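Local structure of NEQ263 (Nanoarchaeum equitans Kin4-M, 5BN3) at residues T202-L207 with Y263-L268; Q307-K312 with L378-F383; V65-I70 with K217-L222. The protein probably binds ATP or ADP as the B-type subunit (NeqB) of an archaeal ATP synthase catalytic core. One frame throughout, in Å; residues are numbered along the deposited sequence.

Contact 1: residues T202-L207 with Y263-L268; sequences TPRVAL and YERSGL
L207 and R265 make most of this contact, where helix 196-215 of the P-loop NTPase fold meets the turn between helix 255-263 and strand 267-268. The main interaction is van der Waals packing. L207 CB lies over the centre of one face of the R265 guanidinium, 4.1 Å above its plane, and the two side chains cross obliquely. Further back, L207 CD1 rests 4.1 Å from R265 CB. The bend of the arginine at chi3 (78°) turns its guanidinium back over the helix, bringing NH1 to 3.8 Å from R204 O.

The polar ends are held from outside the two segments. R265 NH2 forms a salt bridge with E211, one turn further along the same helix, and NH1 donates to the carbonyl of I94. R204 is held by D258, Y231 and the carbonyl of I200; these partners probably offset the like charges of R204 NE and R265 NH1, 5.5 Å apart.

In the backbone, R265 centres an inverse gamma turn, closed by a weak S266 N to E264 O bond. Its O is buried without a polar partner, facing L207 CD2 at 3.5 Å. S266 OG separately donates to Y263 O at 2.8 Å, nearly along the C=O axis (161°).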
# COMPACT_ATOMS: atom_id res chain seq x y z
N THR B 202 -2.01 -33.34 -0.38
CA THR B 202 -0.67 -33.94 -0.39
C THR B 202 0.00 -33.99 0.99
O THR B 202 0.42 -35.07 1.41
CB THR B 202 0.26 -33.25 -1.42
OG1 THR B 202 -0.33 -33.33 -2.73
CG2 THR B 202 1.62 -33.91 -1.45
N PRO B 203 0.10 -32.85 1.69
CA PRO B 203 0.74 -32.97 3.00
C PRO B 203 -0.13 -33.71 4.01
O PRO B 203 0.40 -34.26 4.97
CB PRO B 203 0.92 -31.51 3.44
CG PRO B 203 -0.18 -30.78 2.74
CD PRO B 203 -0.30 -31.46 1.40
N ARG B 204 -1.44 -33.72 3.80
CA ARG B 204 -2.35 -34.38 4.73
C ARG B 204 -2.27 -35.91 4.67
O ARG B 204 -2.28 -36.57 5.70
CB ARG B 204 -3.80 -33.91 4.50
CG ARG B 204 -4.08 -32.51 5.03
CD ARG B 204 -5.48 -32.04 4.70
NE ARG B 204 -5.85 -30.84 5.45
CZ ARG B 204 -5.61 -29.60 5.06
NH1 ARG B 204 -5.00 -29.37 3.90
NH2 ARG B 204 -5.98 -28.57 5.82
N VAL B 205 -2.18 -36.46 3.46
CA VAL B 205 -2.04 -37.91 3.33
C VAL B 205 -0.65 -38.35 3.79
O VAL B 205 -0.49 -39.42 4.38
CB VAL B 205 -2.34 -38.42 1.89
CG1 VAL B 205 -3.67 -37.89 1.39
CG2 VAL B 205 -1.24 -38.03 0.92
N ALA B 206 0.36 -37.52 3.54
CA ALA B 206 1.73 -37.81 3.95
C ALA B 206 1.86 -37.83 5.47
O ALA B 206 2.55 -38.68 6.04
CB ALA B 206 2.68 -36.80 3.35
N LEU B 207 1.22 -36.87 6.13
CA LEU B 207 1.25 -36.79 7.59
C LEU B 207 0.34 -37.81 8.26
O LEU B 207 0.60 -38.24 9.39
CB LEU B 207 0.91 -35.37 8.06
CG LEU B 207 2.03 -34.35 7.84
CD1 LEU B 207 1.53 -32.94 8.07
CD2 LEU B 207 3.19 -34.66 8.76
N TYR B 263 1.62 -28.27 10.29
CA TYR B 263 2.90 -28.22 11.00
C TYR B 263 2.85 -28.89 12.38
O TYR B 263 3.82 -29.51 12.81
CB TYR B 263 3.38 -26.78 11.16
CG TYR B 263 3.65 -26.04 9.86
CD1 TYR B 263 4.01 -26.72 8.70
CD2 TYR B 263 3.54 -24.66 9.80
CE1 TYR B 263 4.26 -26.04 7.53
CE2 TYR B 263 3.79 -23.97 8.63
CZ TYR B 263 4.15 -24.66 7.50
OH TYR B 263 4.39 -23.97 6.33
N GLU B 264 1.71 -28.76 13.07
CA GLU B 264 1.58 -29.30 14.43
C GLU B 264 1.33 -30.80 14.47
O GLU B 264 1.28 -31.40 15.54
CB GLU B 264 0.48 -28.55 15.20
CG GLU B 264 0.86 -27.13 15.59
CD GLU B 264 1.77 -27.07 16.81
OE1 GLU B 264 2.72 -26.25 16.80
OE2 GLU B 264 1.52 -27.81 17.78
N ARG B 265 1.19 -31.41 13.30
CA ARG B 265 1.11 -32.87 13.21
C ARG B 265 2.53 -33.42 13.15
O ARG B 265 2.93 -34.08 12.18
CB ARG B 265 0.29 -33.31 12.00
CG ARG B 265 -1.19 -32.93 12.10
CD ARG B 265 -1.96 -33.28 10.84
NE ARG B 265 -2.27 -34.71 10.75
CZ ARG B 265 -2.91 -35.27 9.72
NH1 ARG B 265 -3.29 -34.52 8.69
NH2 ARG B 265 -3.15 -36.57 9.72
N SER B 266 3.29 -33.13 14.20
CA SER B 266 4.68 -33.52 14.32
C SER B 266 4.97 -33.61 15.80
O SER B 266 4.11 -33.27 16.62
CB SER B 266 5.57 -32.45 13.70
OG SER B 266 5.37 -31.20 14.34
N GLY B 267 6.16 -34.06 16.15
CA GLY B 267 6.55 -34.04 17.55
C GLY B 267 7.05 -35.35 18.10
O GLY B 267 7.32 -36.31 17.37
N LEU B 268 7.18 -35.38 19.42
CA LEU B 268 7.75 -36.52 20.11
C LEU B 268 6.78 -37.06 21.15
O LEU B 268 6.11 -36.30 21.86
CB LEU B 268 9.07 -36.11 20.78
CG LEU B 268 9.81 -37.14 21.63
CD1 LEU B 268 10.33 -38.26 20.76
CD2 LEU B 268 10.95 -36.48 22.38

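Contact 2: residues Q307-K312 with L378-F383. With SO4 (sulfate ion), chain X.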
# COMPACT_ATOMS: atom_id res chain seq x y z
N GLN B 307 21.20 -14.74 0.08
CA GLN B 307 21.62 -14.39 -1.27
C GLN B 307 23.06 -13.91 -1.27
O GLN B 307 23.83 -14.20 -2.20
CB GLN B 307 20.71 -13.28 -1.82
CG GLN B 307 20.02 -13.61 -3.14
CD GLN B 307 18.92 -12.63 -3.47
OE1 GLN B 307 19.04 -11.43 -3.22
NE2 GLN B 307 17.82 -13.13 -4.02
N ASP B 308 23.43 -13.17 -0.23
CA ASP B 308 24.78 -12.63 -0.09
C ASP B 308 25.83 -13.75 -0.01
O ASP B 308 26.84 -13.70 -0.71
CB ASP B 308 24.86 -11.73 1.14
CG ASP B 308 26.25 -11.15 1.34
OD1 ASP B 308 26.69 -10.35 0.48
OD2 ASP B 308 26.89 -11.47 2.36
N LEU B 309 25.57 -14.74 0.84
CA LEU B 309 26.48 -15.88 0.98
C LEU B 309 26.55 -16.69 -0.31
O LEU B 309 27.62 -17.15 -0.70
CB LEU B 309 26.06 -16.78 2.14
CG LEU B 309 26.28 -16.23 3.55
CD1 LEU B 309 25.98 -17.28 4.59
CD2 LEU B 309 27.71 -15.73 3.71
N HIS B 310 25.41 -16.85 -0.97
CA HIS B 310 25.35 -17.56 -2.24
C HIS B 310 26.22 -16.87 -3.29
O HIS B 310 26.96 -17.52 -4.03
CB HIS B 310 23.91 -17.65 -2.73
CG HIS B 310 23.73 -18.51 -3.94
ND1 HIS B 310 23.96 -19.87 -3.93
CD2 HIS B 310 23.32 -18.20 -5.20
CE1 HIS B 310 23.71 -20.36 -5.13
NE2 HIS B 310 23.32 -19.37 -5.92
N SER B 311 26.15 -15.54 -3.34
CA SER B 311 26.94 -14.76 -4.29
C SER B 311 28.44 -14.84 -3.99
O SER B 311 29.26 -14.56 -4.87
CB SER B 311 26.49 -13.30 -4.29
OG SER B 311 25.21 -13.16 -4.89
N LYS B 312 28.78 -15.20 -2.76
CA LYS B 312 30.18 -15.37 -2.37
C LYS B 312 30.64 -16.81 -2.59
O LYS B 312 31.71 -17.20 -2.12
CB LYS B 312 30.38 -14.99 -0.90
CG LYS B 312 30.11 -13.53 -0.58
CD LYS B 312 30.13 -13.29 0.92
CE LYS B 312 29.98 -11.82 1.26
NZ LYS B 312 29.97 -11.60 2.74
N LEU B 378 36.32 -15.49 8.41
CA LEU B 378 36.76 -16.88 8.49
C LEU B 378 35.60 -17.85 8.80
O LEU B 378 35.62 -18.99 8.35
CB LEU B 378 37.86 -17.04 9.55
CG LEU B 378 39.19 -16.33 9.30
CD1 LEU B 378 40.05 -16.37 10.55
CD2 LEU B 378 39.92 -16.98 8.15
N VAL B 379 34.62 -17.38 9.56
CA VAL B 379 33.43 -18.18 9.84
C VAL B 379 32.74 -18.55 8.53
O VAL B 379 32.36 -19.70 8.31
CB VAL B 379 32.44 -17.42 10.76
CG1 VAL B 379 31.04 -17.97 10.63
CG2 VAL B 379 32.90 -17.50 12.20
N GLU B 380 32.60 -17.57 7.64
CA GLU B 380 31.94 -17.78 6.37
C GLU B 380 32.78 -18.65 5.43
O GLU B 380 32.23 -19.44 4.66
CB GLU B 380 31.60 -16.44 5.71
CG GLU B 380 30.63 -15.59 6.53
CD GLU B 380 30.42 -14.20 5.96
OE1 GLU B 380 31.11 -13.83 4.98
OE2 GLU B 380 29.55 -13.47 6.49
N LYS B 381 34.10 -18.52 5.51
CA LYS B 381 35.00 -19.23 4.60
C LYS B 381 35.35 -20.65 5.03
O LYS B 381 35.53 -21.53 4.20
CB LYS B 381 36.29 -18.43 4.40
CG LYS B 381 36.15 -17.22 3.50
CD LYS B 381 37.41 -16.37 3.50
CE LYS B 381 37.31 -15.23 2.50
NZ LYS B 381 38.40 -14.24 2.66
N GLU B 382 35.44 -20.87 6.34
CA GLU B 382 35.95 -22.14 6.86
C GLU B 382 34.95 -22.92 7.70
O GLU B 382 35.08 -24.13 7.85
CB GLU B 382 37.25 -21.90 7.65
CG GLU B 382 38.30 -21.10 6.89
CD GLU B 382 39.66 -21.14 7.56
OE1 GLU B 382 39.76 -21.72 8.66
OE2 GLU B 382 40.63 -20.60 6.98
N PHE B 383 33.97 -22.23 8.26
CA PHE B 383 32.99 -22.88 9.13
C PHE B 383 31.67 -23.15 8.39
O PHE B 383 31.21 -24.29 8.33
CB PHE B 383 32.74 -22.03 10.38
CG PHE B 383 31.77 -22.63 11.34
CD1 PHE B 383 32.17 -23.63 12.22
CD2 PHE B 383 30.45 -22.19 11.39
CE1 PHE B 383 31.27 -24.18 13.11
CE2 PHE B 383 29.55 -22.74 12.28
CZ PHE B 383 29.96 -23.74 13.14
S SO4 X . 21.21 -11.15 2.53
O1 SO4 X . 21.69 -12.13 3.49
O2 SO4 X . 21.80 -9.85 2.84
O3 SO4 X . 19.76 -11.08 2.59
O4 SO4 X . 21.60 -11.56 1.19
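The E380 carboxylate is met by a methyl group and an ammonium group. L309 CD2 lies 3.8 Å from E380 CD and almost equally far from both carboxylate oxygens, the leucine crossing the glutamate side chain at about a right angle. K312 NZ reaches E380 OE1 at 3.4 Å, a salt bridge whose hydrogen bond is weak. The same NZ is held more closely by D308 OD2 at 3.1 Å, on the syn side and 22° out of the carboxylate plane, so the lysine links two acids. With CG anti to the backbone N (chi1 180°), D308 holds its carboxylate where the extended K312 chain ends, and the amine lies between the two acids.

This D308-K312-E380 network lies where the nucleotide-binding domain meets the helical C-terminal domain of the ATPase alpha/beta family: the short helix 307-311 belongs to the first, helix 367-384 to the second.

In the next shell, E380 OE2 is held by Y347 and by a salt bridge to R354, both on helix 334-356. R354 also comes near K312 NZ, so the two cations gather round one buried carboxylate and would probably keep it ionised. D308 OD1 turns to a different subunit, pairing with K453 of the neighbouring alpha-type chain. At the start of helix 307-311, a sulfate, probably from the crystallisation liquor, accepts from D308 N through O4 at 2.8 Å (N-H...O 143°) and also bonds S306 OG, which is hydrogen-bonded to L309 N.

Contact 3: residues V65-I70 with K217-L222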
# COMPACT_ATOMS: atom_id res chain seq x y z
N VAL B 65 -4.22 -46.99 5.78
CA VAL B 65 -2.88 -46.84 6.35
C VAL B 65 -2.21 -48.19 6.58
O VAL B 65 -2.82 -49.12 7.12
CB VAL B 65 -2.89 -46.02 7.66
CG1 VAL B 65 -3.25 -44.57 7.37
CG2 VAL B 65 -3.86 -46.61 8.67
N SER B 66 -0.95 -48.29 6.16
CA SER B 66 -0.15 -49.50 6.34
C SER B 66 1.29 -49.17 5.98
O SER B 66 1.59 -48.06 5.54
CB SER B 66 -0.66 -50.64 5.46
OG SER B 66 -0.48 -50.35 4.08
N GLU B 67 2.18 -50.14 6.15
CA GLU B 67 3.58 -49.96 5.79
C GLU B 67 3.81 -50.25 4.31
O GLU B 67 4.94 -50.25 3.84
CB GLU B 67 4.49 -50.84 6.65
CG GLU B 67 4.42 -50.53 8.14
CD GLU B 67 5.66 -50.99 8.88
OE1 GLU B 67 6.66 -51.32 8.21
OE2 GLU B 67 5.64 -51.01 10.13
N ASP B 68 2.72 -50.49 3.58
CA ASP B 68 2.79 -50.77 2.15
C ASP B 68 3.29 -49.56 1.35
O ASP B 68 3.89 -49.73 0.29
CB ASP B 68 1.42 -51.21 1.62
CG ASP B 68 1.01 -52.59 2.13
OD1 ASP B 68 1.88 -53.32 2.65
OD2 ASP B 68 -0.19 -52.93 2.01
N TYR B 69 3.03 -48.36 1.86
CA TYR B 69 3.45 -47.13 1.18
C TYR B 69 4.97 -47.02 1.10
O TYR B 69 5.50 -46.40 0.18
CB TYR B 69 2.89 -45.90 1.91
CG TYR B 69 1.40 -45.75 1.79
CD1 TYR B 69 0.55 -46.34 2.71
CD2 TYR B 69 0.83 -45.01 0.76
CE1 TYR B 69 -0.81 -46.20 2.61
CE2 TYR B 69 -0.53 -44.87 0.65
CZ TYR B 69 -1.35 -45.47 1.58
OH TYR B 69 -2.71 -45.33 1.48
N ILE B 70 5.65 -47.62 2.07
CA ILE B 70 7.10 -47.57 2.13
C ILE B 70 7.73 -48.26 0.91
O ILE B 70 7.48 -49.44 0.66
CB ILE B 70 7.63 -48.20 3.43
CG1 ILE B 70 6.94 -47.56 4.64
CG2 ILE B 70 9.13 -48.05 3.54
CD1 ILE B 70 7.36 -48.13 5.98
N LYS B 217 3.07 -47.64 14.93
CA LYS B 217 4.12 -48.63 14.70
C LYS B 217 5.40 -48.26 15.44
O LYS B 217 6.44 -48.89 15.26
CB LYS B 217 4.39 -48.79 13.20
CG LYS B 217 3.15 -49.14 12.38
CD LYS B 217 2.44 -50.38 12.92
CE LYS B 217 3.28 -51.64 12.74
NZ LYS B 217 2.63 -52.84 13.34
N ASN B 218 5.31 -47.22 16.28
CA ASN B 218 6.41 -46.82 17.16
C ASN B 218 7.75 -46.55 16.47
O ASN B 218 8.79 -47.02 16.93
CB ASN B 218 6.61 -47.85 18.29
CG ASN B 218 5.35 -48.07 19.10
OD1 ASN B 218 4.38 -47.32 19.01
ND2 ASN B 218 5.37 -49.11 19.93
N ARG B 219 7.72 -45.80 15.37
CA ARG B 219 8.93 -45.47 14.63
C ARG B 219 9.31 -44.00 14.76
O ARG B 219 8.49 -43.16 15.13
CB ARG B 219 8.75 -45.78 13.14
CG ARG B 219 8.45 -47.23 12.80
CD ARG B 219 8.12 -47.36 11.32
NE ARG B 219 7.89 -48.75 10.90
CZ ARG B 219 8.81 -49.52 10.33
NH1 ARG B 219 10.02 -49.04 10.11
NH2 ARG B 219 8.51 -50.76 9.99
N ASP B 220 10.57 -43.70 14.45
CA ASP B 220 11.00 -42.33 14.26
C ASP B 220 10.90 -42.02 12.77
O ASP B 220 11.42 -42.75 11.94
CB ASP B 220 12.44 -42.14 14.75
CG ASP B 220 12.56 -42.25 16.26
OD1 ASP B 220 11.62 -41.81 16.96
OD2 ASP B 220 13.59 -42.76 16.74
N VAL B 221 10.20 -40.94 12.44
CA VAL B 221 9.92 -40.60 11.05
C VAL B 221 10.44 -39.21 10.70
O VAL B 221 10.36 -38.28 11.51
CB VAL B 221 8.40 -40.68 10.76
CG1 VAL B 221 8.09 -40.24 9.34
CG2 VAL B 221 7.89 -42.09 11.00
N LEU B 222 11.00 -39.07 9.50
CA LEU B 222 11.40 -37.77 8.98
C LEU B 222 10.47 -37.36 7.83
O LEU B 222 10.35 -38.08 6.84
CB LEU B 222 12.84 -37.79 8.48
CG LEU B 222 13.30 -36.50 7.79
CD1 LEU B 222 13.30 -35.36 8.78
CD2 LEU B 222 14.67 -36.66 7.15
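E67 OE2 is gripped twice by one arginine: R219 NH2 donates to it at 2.9 Å (N-H...O 153°), and R219 NE adds a weak bond at 3.3 Å. OE2 sits at the edge of the guanidinium, in its plane. E67 OE1 comes to 2.6 Å from R219 NH2, completing the salt bridge from an oblique position. Carboxylate and guanidinium planes stand 80° apart, so the pair is not flat and side by side; NH2 instead approaches both oxygens, on the syn side of OE2 and 24° out of the carboxylate plane. The two side chains approach from opposite directions, R219 extended from CG to NE.

K217 touches with its aliphatic part. Bends at chi2 and chi3 fold the chain back so that CE lies 3.6 Å from E67 OE2, while NZ, 4.8 Å from that oxygen, may add a longer-range attraction.

The pair joins the loop between strands 62-64 and 73-75 to the link from helix 196-215 into strand 220-226 of the P-loop NTPase core. E67 lies within an ST turn, in which S66 OG accepts from D68 N at 3.2 Å, probably steadying its backbone; its side chain also rests on L213 of the helix. R219 is fixed by backbone bonds with L213 and S273. The join is mainly ionic and lies at the surface, so water and salt would probably weaken the attraction between the two charges.

Overall arrangement
Contacts 1 and 3 are neighbours, their centres about 13 Å apart and their nearest atoms about 5 Å apart. Helix 196-215, which carries 202-207, runs on into strand 220-226, which carries part of 217-222, and both contacts reach the same mixed sheet of the nucleotide-binding domain. Their segments alternate along the chain, so 65-70 and 263-268 are brought to one helix-strand unit from before and after it. Contact 2 comes later in sequence than both. Its centre is about 33 Å from that of contact 1 and 38 Å from that of contact 3, across the chain's centre from the latter; there the nucleotide-binding domain meets the C-terminal helices.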